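Local coordinates for molybdenum-binding-protein (Azotobacter vinelandii, PDB 1H9M), which binds molybdate in the cytoplasm through pockets that include sites shared between the chains of its trimer, probably serving molybdenum homeostasis, at residues E45-S49 / L50-A54; I91-A95 / V96-V100; A132-A136 / S137-L141. All coordinates share one frame; numbering follows the deposited sequence.

In the fold
Along the chain the three contacts come in series. Contact 1 ends helix 44-49 in the first TOBE range; contact 2, the tip of hairpin 82-93/97-104, and contact 3, the link between strands 129-134 and 140-143, belong to the second. Contacts 1 and 2 lie on opposite sides of the chain's centre, their centres about 36 Å apart. Contact 3 is close to that centre, about 17 Å from contact 1 and 21 Å from contact 2, measured between centres. It touches contact 1 through Leu-141, while strands 82-93 and 129-134 are neighbours in one sheet. Each contact carries molybdate-binding groups and meets another subunit, consistent with ion binding being coupled to the trimer interfaces.

Contact 1: E45-S49 / L50-A54; sequences ESARS and LQLAA
Leu-52 folds back over Ala-47, bringing its CD1 to 3.6 Å from Ala-47 CA and 4.1 Å from Ala-47 CB. With chi1 at -60° its CG lies opposite the carbonyl carbon, which turns the isobutyl group back toward the helix. This is a Schellman motif: Gln-51 takes a positive phi of 55°, and two hydrogen bonds run back into the last turn. Leu-52 N hydrogen-bonds to Ala-47 O at 3.0 Å, nearly head-on to the carbonyl, and Gln-51 N to Arg-48 O at 3.1 Å, from above the carbonyl plane. Before them, Leu-50 N keeps the helical hydrogen bond to Ser-46 O (2.9 Å). Leu-50 CB is 3.3 Å from Ser-46 O with CG close by, so the side chain lies against the carbonyl oxygen that its own N-H binds. Gln-51 CG lies 3.7 Å from both Arg-48 O and Ser-49 O, with the chain extended beyond it. Ser-46 OG is hydrogen-bonded to Ser-79 O of the second subunit and to a molybdate oxygen. Leu-50 and Leu-52 both pack on Val-143 of strand 140-143, where Leu-52 also meets Leu-141; on strand 25-32, Ala-47 rests against Ala-26 and Leu-52 against Val-28.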
loop_
_atom_site.group_PDB
_atom_site.type_symbol
_atom_site.label_atom_id
_atom_site.label_comp_id
_atom_site.label_asym_id
_atom_site.label_seq_id
_atom_site.Cartn_x
_atom_site.Cartn_y
_atom_site.Cartn_z
ATOM N N GLU A 45 1.105 -19.247 0.238
ATOM C CA GLU A 45 0.599 -19.884 -0.988
ATOM C C GLU A 45 1.330 -19.375 -2.220
ATOM O O GLU A 45 1.830 -20.155 -3.058
ATOM C CB GLU A 45 -0.916 -19.684 -1.016
ATOM C CG GLU A 45 -1.565 -20.079 -2.334
ATOM C CD GLU A 45 -1.475 -21.565 -2.626
ATOM O OE1 GLU A 45 -1.012 -22.309 -1.744
ATOM O OE2 GLU A 45 -1.863 -21.995 -3.737
ATOM N N SER A 46 1.640 -18.044 -2.279
ATOM C CA SER A 46 2.477 -17.588 -3.410
ATOM C C SER A 46 3.884 -18.079 -3.328
ATOM O O SER A 46 4.536 -18.378 -4.351
ATOM C CB SER A 46 2.474 -16.025 -3.436
ATOM O OG SER A 46 1.222 -15.627 -3.955
ATOM N N ALA A 47 4.532 -18.025 -2.137
ATOM C CA ALA A 47 5.916 -18.487 -2.018
ATOM C C ALA A 47 5.983 -19.953 -2.515
ATOM O O ALA A 47 6.920 -20.209 -3.253
ATOM C CB ALA A 47 6.327 -18.425 -0.555
ATOM N N ARG A 48 5.016 -20.755 -2.178
ATOM C CA ARG A 48 5.043 -22.165 -2.618
ATOM C C ARG A 48 4.693 -22.320 -4.079
ATOM O O ARG A 48 5.339 -23.106 -4.783
ATOM C CB ARG A 48 4.095 -22.938 -1.676
ATOM C CG ARG A 48 4.815 -22.831 -0.327
ATOM C CD ARG A 48 4.687 -23.961 0.655
ATOM N NE ARG A 48 3.294 -24.174 0.991
ATOM C CZ ARG A 48 2.782 -24.516 2.155
ATOM N NH1 ARG A 48 3.523 -24.726 3.240
ATOM N NH2 ARG A 48 1.458 -24.659 2.234
ATOM N N SER A 49 3.707 -21.567 -4.552
ATOM C CA SER A 49 3.314 -21.637 -5.967
ATOM C C SER A 49 4.432 -21.207 -6.896
ATOM O O SER A 49 4.778 -21.871 -7.901
ATOM C CB SER A 49 2.101 -20.745 -6.212
ATOM O OG SER A 49 1.738 -20.943 -7.566
ATOM N N LEU A 50 5.167 -20.157 -6.558
ATOM C CA LEU A 50 6.308 -19.651 -7.303
ATOM C C LEU A 50 7.573 -20.489 -7.111
ATOM O O LEU A 50 8.598 -20.131 -7.629
ATOM C CB LEU A 50 6.608 -18.194 -6.856
ATOM C CG LEU A 50 5.499 -17.198 -7.365
ATOM C CD1 LEU A 50 5.911 -15.787 -6.946
ATOM C CD2 LEU A 50 5.409 -17.206 -8.859
ATOM N N GLN A 51 7.504 -21.468 -6.229
ATOM C CA GLN A 51 8.661 -22.294 -5.843
ATOM C C GLN A 51 9.845 -21.506 -5.360
ATOM O O GLN A 51 11.009 -21.747 -5.695
ATOM C CB GLN A 51 9.005 -23.252 -6.993
ATOM C CG GLN A 51 7.766 -24.075 -7.383
ATOM C CD GLN A 51 8.081 -25.005 -8.546
ATOM O OE1 GLN A 51 8.727 -26.028 -8.351
ATOM N NE2 GLN A 51 7.647 -24.659 -9.746
ATOM N N LEU A 52 9.606 -20.462 -4.509
ATOM C CA LEU A 52 10.691 -19.642 -3.981
ATOM C C LEU A 52 11.578 -20.440 -3.020
ATOM O O LEU A 52 11.163 -21.384 -2.333
ATOM C CB LEU A 52 10.126 -18.431 -3.240
ATOM C CG LEU A 52 9.270 -17.562 -4.170
ATOM C CD1 LEU A 52 8.581 -16.456 -3.338
ATOM C CD2 LEU A 52 9.983 -16.962 -5.390
ATOM N N ALA A 53 12.851 -20.326 -3.394
ATOM C CA ALA A 53 13.898 -20.947 -2.580
ATOM C C ALA A 53 15.177 -20.152 -2.764
ATOM O O ALA A 53 15.366 -19.414 -3.746
ATOM C CB ALA A 53 14.155 -22.377 -3.090
ATOM N N ALA A 54 16.108 -20.351 -1.818
ATOM C CA ALA A 54 17.397 -19.686 -1.940
ATOM C C ALA A 54 17.992 -19.978 -3.317
ATOM O O ALA A 54 18.040 -21.126 -3.753
ATOM C CB ALA A 54 18.344 -20.167 -0.850
#

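Contact 2: I91-A95 / V96-V100; sequences IETGA and VNAEV. With MOO (molybdate ion), chain C.
The tip of a beta hairpin here forms part of a molybdate pocket to which all three subunits contribute, with residues 94-97 of this chain lying at the ion. Oxygen O2 is gripped by three successive backbone N-H groups: Ala-95 N and Val-96 N each lie 2.9 Å from O2, and Asn-97 N lies 3.1 Å from it. Asn-97 adds a side-chain bond, ND2 to molybdate O1 at 2.9 Å and almost perfectly straight (177°). Its CG, anti to the carbonyl carbon (chi1 -76°), lies on the side of its own N, which lets ND2 and N approach the ion together. Asn-97 ND2 of the second and of the third subunit also hydrogen-bond to this molybdate. Behind the turn, Gly-94 N is hydrogen-bonded to Asn-97 O. The hairpin belongs to a TOBE domain (OB clan), in an antiparallel sheet where strand 109-115 flanks strand 97-104. Strands 82-93 and 97-104 join at the hydrogen-bonded pair Glu-92/Glu-99, Glu-92 N to Glu-99 O and Glu-99 N to Glu-92 O both 2.8 Å. Both glutamates extend from one face; their carboxylate planes are nearly parallel, 9° apart, with Glu-92 OE1 3.9 Å from Glu-99 OE1, a proximity of like charges that probably costs some energy. Arg-9 packs against Glu-99. On the other face Ile-91 CG2 touches Ala-98 CB at 4.2 Å, while Val-119 covers Ala-98 and Val-100.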
loop_
_atom_site.group_PDB
_atom_site.type_symbol
_atom_site.label_atom_id
_atom_site.label_comp_id
_atom_site.label_asym_id
_atom_site.label_seq_id
_atom_site.Cartn_x
_atom_site.Cartn_y
_atom_site.Cartn_z
ATOM N N ILE A 91 13.053 14.956 -11.384
ATOM C CA ILE A 91 11.789 15.287 -10.734
ATOM C C ILE A 91 10.810 15.768 -11.807
ATOM O O ILE A 91 11.120 16.655 -12.609
ATOM C CB ILE A 91 11.864 16.306 -9.609
ATOM C CG1 ILE A 91 12.894 15.859 -8.554
ATOM C CG2 ILE A 91 10.524 16.501 -8.903
ATOM C CD1 ILE A 91 13.029 16.767 -7.359
ATOM N N GLU A 92 9.655 15.089 -11.821
ATOM C CA GLU A 92 8.603 15.575 -12.721
ATOM C C GLU A 92 7.456 16.063 -11.832
ATOM O O GLU A 92 6.849 15.195 -11.190
ATOM C CB GLU A 92 8.144 14.538 -13.709
ATOM C CG GLU A 92 7.188 15.240 -14.681
ATOM C CD GLU A 92 6.670 14.316 -15.754
ATOM O OE1 GLU A 92 6.989 13.110 -15.733
ATOM O OE2 GLU A 92 5.933 14.832 -16.615
ATOM N N THR A 93 7.187 17.369 -11.818
ATOM C CA THR A 93 6.149 17.877 -10.934
ATOM C C THR A 93 4.797 17.929 -11.616
ATOM O O THR A 93 4.724 18.157 -12.835
ATOM C CB THR A 93 6.562 19.229 -10.343
ATOM O OG1 THR A 93 7.760 19.035 -9.577
ATOM C CG2 THR A 93 5.537 19.813 -9.396
ATOM N N GLY A 94 3.748 17.516 -10.899
ATOM C CA GLY A 94 2.396 17.545 -11.458
ATOM C C GLY A 94 1.701 18.718 -10.734
ATOM O O GLY A 94 2.286 19.809 -10.654
ATOM N N ALA A 95 0.472 18.525 -10.320
ATOM C CA ALA A 95 -0.310 19.558 -9.647
ATOM C C ALA A 95 -0.187 19.491 -8.112
ATOM O O ALA A 95 0.185 20.443 -7.415
ATOM C CB ALA A 95 -1.768 19.299 -10.000
ATOM N N VAL A 96 -0.513 18.291 -7.591
ATOM C CA VAL A 96 -0.408 17.994 -6.159
ATOM C C VAL A 96 0.621 16.899 -5.856
ATOM O O VAL A 96 1.068 16.800 -4.699
ATOM C CB VAL A 96 -1.725 17.698 -5.401
ATOM C CG1 VAL A 96 -2.571 19.019 -5.567
ATOM C CG2 VAL A 96 -2.451 16.504 -5.967
ATOM N N ASN A 97 1.014 16.143 -6.861
ATOM C CA ASN A 97 2.052 15.110 -6.679
ATOM C C ASN A 97 3.225 15.329 -7.640
ATOM O O ASN A 97 3.189 16.216 -8.541
ATOM C CB ASN A 97 1.426 13.761 -7.100
ATOM C CG ASN A 97 0.500 13.323 -5.942
ATOM O OD1 ASN A 97 0.895 13.239 -4.761
ATOM N ND2 ASN A 97 -0.748 13.058 -6.292
ATOM N N ALA A 98 4.351 14.678 -7.351
ATOM C CA ALA A 98 5.540 14.766 -8.149
ATOM C C ALA A 98 6.239 13.401 -8.228
ATOM O O ALA A 98 6.235 12.693 -7.220
ATOM C CB ALA A 98 6.618 15.696 -7.539
ATOM N N GLU A 99 6.780 13.048 -9.384
ATOM C CA GLU A 99 7.422 11.739 -9.561
ATOM C C GLU A 99 8.921 11.968 -9.416
ATOM O O GLU A 99 9.498 12.795 -10.150
ATOM C CB GLU A 99 7.071 11.166 -10.941
ATOM C CG GLU A 99 7.637 9.807 -11.297
ATOM C CD GLU A 99 7.105 9.278 -12.633
ATOM O OE1 GLU A 99 6.428 10.048 -13.347
ATOM O OE2 GLU A 99 7.331 8.114 -13.013
ATOM N N VAL A 100 9.510 11.363 -8.432
ATOM C CA VAL A 100 10.951 11.542 -8.157
ATOM C C VAL A 100 11.694 10.277 -8.526
ATOM O O VAL A 100 11.388 9.211 -7.966
ATOM C CB VAL A 100 11.171 11.872 -6.690
ATOM C CG1 VAL A 100 12.672 12.066 -6.363
ATOM C CG2 VAL A 100 10.451 13.138 -6.248
HETATM MO MO MOO C . -1.840 14.845 -9.997
HETATM O O1 MOO C . -1.601 13.374 -9.054
HETATM O O2 MOO C . -0.717 16.047 -9.399
#

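Contact 3: A132-A136 / S137-L141. With MOO (molybdate ion), chain F.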
loop_
_atom_site.group_PDB
_atom_site.type_symbol
_atom_site.label_atom_id
_atom_site.label_comp_id
_atom_site.label_asym_id
_atom_site.label_seq_id
_atom_site.Cartn_x
_atom_site.Cartn_y
_atom_site.Cartn_z
ATOM N N ALA A 132 15.273 5.735 -0.524
ATOM C CA ALA A 132 13.895 5.252 -0.850
ATOM C C ALA A 132 13.602 4.261 0.276
ATOM O O ALA A 132 14.439 3.430 0.582
ATOM C CB ALA A 132 13.908 4.550 -2.181
ATOM N N VAL A 133 12.395 4.364 0.840
ATOM C CA VAL A 133 11.996 3.478 1.954
ATOM C C VAL A 133 10.771 2.684 1.529
ATOM O O VAL A 133 9.801 3.303 1.105
ATOM C CB VAL A 133 11.673 4.329 3.202
ATOM C CG1 VAL A 133 11.132 3.454 4.314
ATOM C CG2 VAL A 133 12.915 5.078 3.683
ATOM N N ILE A 134 10.876 1.341 1.605
ATOM C CA ILE A 134 9.727 0.513 1.144
ATOM C C ILE A 134 9.466 -0.583 2.172
ATOM O O ILE A 134 10.333 -1.287 2.666
ATOM C CB ILE A 134 10.094 -0.188 -0.170
ATOM C CG1 ILE A 134 10.631 0.803 -1.206
ATOM C CG2 ILE A 134 8.894 -0.941 -0.768
ATOM C CD1 ILE A 134 11.282 0.165 -2.408
ATOM N N LYS A 135 8.205 -0.564 2.689
ATOM C CA LYS A 135 7.794 -1.603 3.634
ATOM C C LYS A 135 7.793 -2.928 2.908
ATOM O O LYS A 135 7.379 -3.113 1.757
ATOM C CB LYS A 135 6.325 -1.213 4.018
ATOM C CG LYS A 135 5.962 -1.901 5.360
ATOM C CD LYS A 135 4.613 -1.393 5.879
ATOM C CE LYS A 135 4.078 -2.428 6.864
ATOM N NZ LYS A 135 4.621 -2.305 8.238
ATOM N N ALA A 136 8.197 -3.999 3.662
ATOM C CA ALA A 136 8.299 -5.335 3.097
ATOM C C ALA A 136 6.996 -5.867 2.513
ATOM O O ALA A 136 6.978 -6.603 1.507
ATOM C CB ALA A 136 8.806 -6.437 4.058
ATOM N N SER A 137 5.861 -5.458 3.080
ATOM C CA SER A 137 4.570 -5.910 2.599
ATOM C C SER A 137 4.115 -5.205 1.340
ATOM O O SER A 137 3.026 -5.560 0.821
ATOM C CB SER A 137 3.541 -5.779 3.749
ATOM O OG SER A 137 3.513 -4.434 4.172
ATOM N N ASN A 138 4.896 -4.271 0.822
ATOM C CA ASN A 138 4.522 -3.555 -0.414
ATOM C C ASN A 138 5.409 -4.013 -1.586
ATOM O O ASN A 138 5.764 -3.219 -2.457
ATOM C CB ASN A 138 4.726 -2.069 -0.242
ATOM C CG ASN A 138 3.670 -1.536 0.751
ATOM O OD1 ASN A 138 4.069 -0.651 1.521
ATOM N ND2 ASN A 138 2.471 -2.097 0.689
ATOM N N VAL A 139 6.014 -5.206 -1.447
ATOM C CA VAL A 139 6.811 -5.692 -2.566
ATOM C C VAL A 139 6.196 -6.904 -3.233
ATOM O O VAL A 139 5.997 -7.934 -2.518
ATOM C CB VAL A 139 8.221 -6.044 -2.084
ATOM C CG1 VAL A 139 9.122 -6.528 -3.266
ATOM C CG2 VAL A 139 8.921 -4.842 -1.423
ATOM N N ILE A 140 5.933 -6.821 -4.520
ATOM C CA ILE A 140 5.408 -8.005 -5.230
ATOM C C ILE A 140 6.618 -8.715 -5.827
ATOM O O ILE A 140 7.603 -8.120 -6.240
ATOM C CB ILE A 140 4.450 -7.504 -6.309
ATOM C CG1 ILE A 140 3.138 -7.055 -5.652
ATOM C CG2 ILE A 140 4.205 -8.647 -7.323
ATOM C CD1 ILE A 140 2.289 -6.203 -6.655
ATOM N N LEU A 141 6.568 -10.096 -5.801
ATOM C CA LEU A 141 7.718 -10.754 -6.438
ATOM C C LEU A 141 7.213 -11.444 -7.697
ATOM O O LEU A 141 6.059 -11.800 -7.886
ATOM C CB LEU A 141 8.174 -11.917 -5.526
ATOM C CG LEU A 141 8.775 -11.360 -4.222
ATOM C CD1 LEU A 141 9.240 -12.593 -3.345
ATOM C CD2 LEU A 141 9.877 -10.362 -4.424
HETATM MO MO MOO F . 8.142 -3.832 7.753
HETATM O O1 MOO F . 9.071 -3.665 6.289
HETATM O O2 MOO F . 7.512 -2.312 8.443
HETATM O O3 MOO F . 6.624 -4.713 7.338
HETATM O O4 MOO F . 8.888 -4.895 8.985
HETATM O O HOH W 1 6.132 1.123 1.594
#
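The chain leaves strand 129-134 through a type I beta turn, closed by Asn-138 N to Lys-135 O at 2.9 Å, with a weak bond from Val-139 N to Ala-136 O (3.4 Å) following it. In this TOBE protein the turn joins strand 129-134 of one sheet to strand 140-143 of the other, and its outer edge binds molybdate. Ala-136 N points nearly straight at molybdate O1 (2.8 Å, 172°). Lys-135, in one of two deposited conformers, runs alongside the ion and bends at its end (chi4 83°), putting NZ 2.9 Å from molybdate O2, with a weak bond to O3. NZ also hydrogen-bonds to Val-41 O and Val-139 O of the third subunit; in this conformer the ammonium lies between the ion and these carbonyls. Ser-79 OG and Arg-81 N, together with Thr-43 OG1 and Ser-46 OG of the third subunit, complete the site. Ser-137 OG lies 3.4 Å from Lys-135 CE and makes a weak hydrogen bond to Ser-137 O of the third subunit. On the inner side, Ile-134 CG2 meets Val-139 CG2 at 4.0 Å, the side chains crossing at about a right angle, with Val-62 packing on both. Asn-138 turns its carbonyl back past Lys-135 CB, where one water accepts from Lys-135 N at 2.9 Å and donates to Asn-138 OD1 at 2.7 Å.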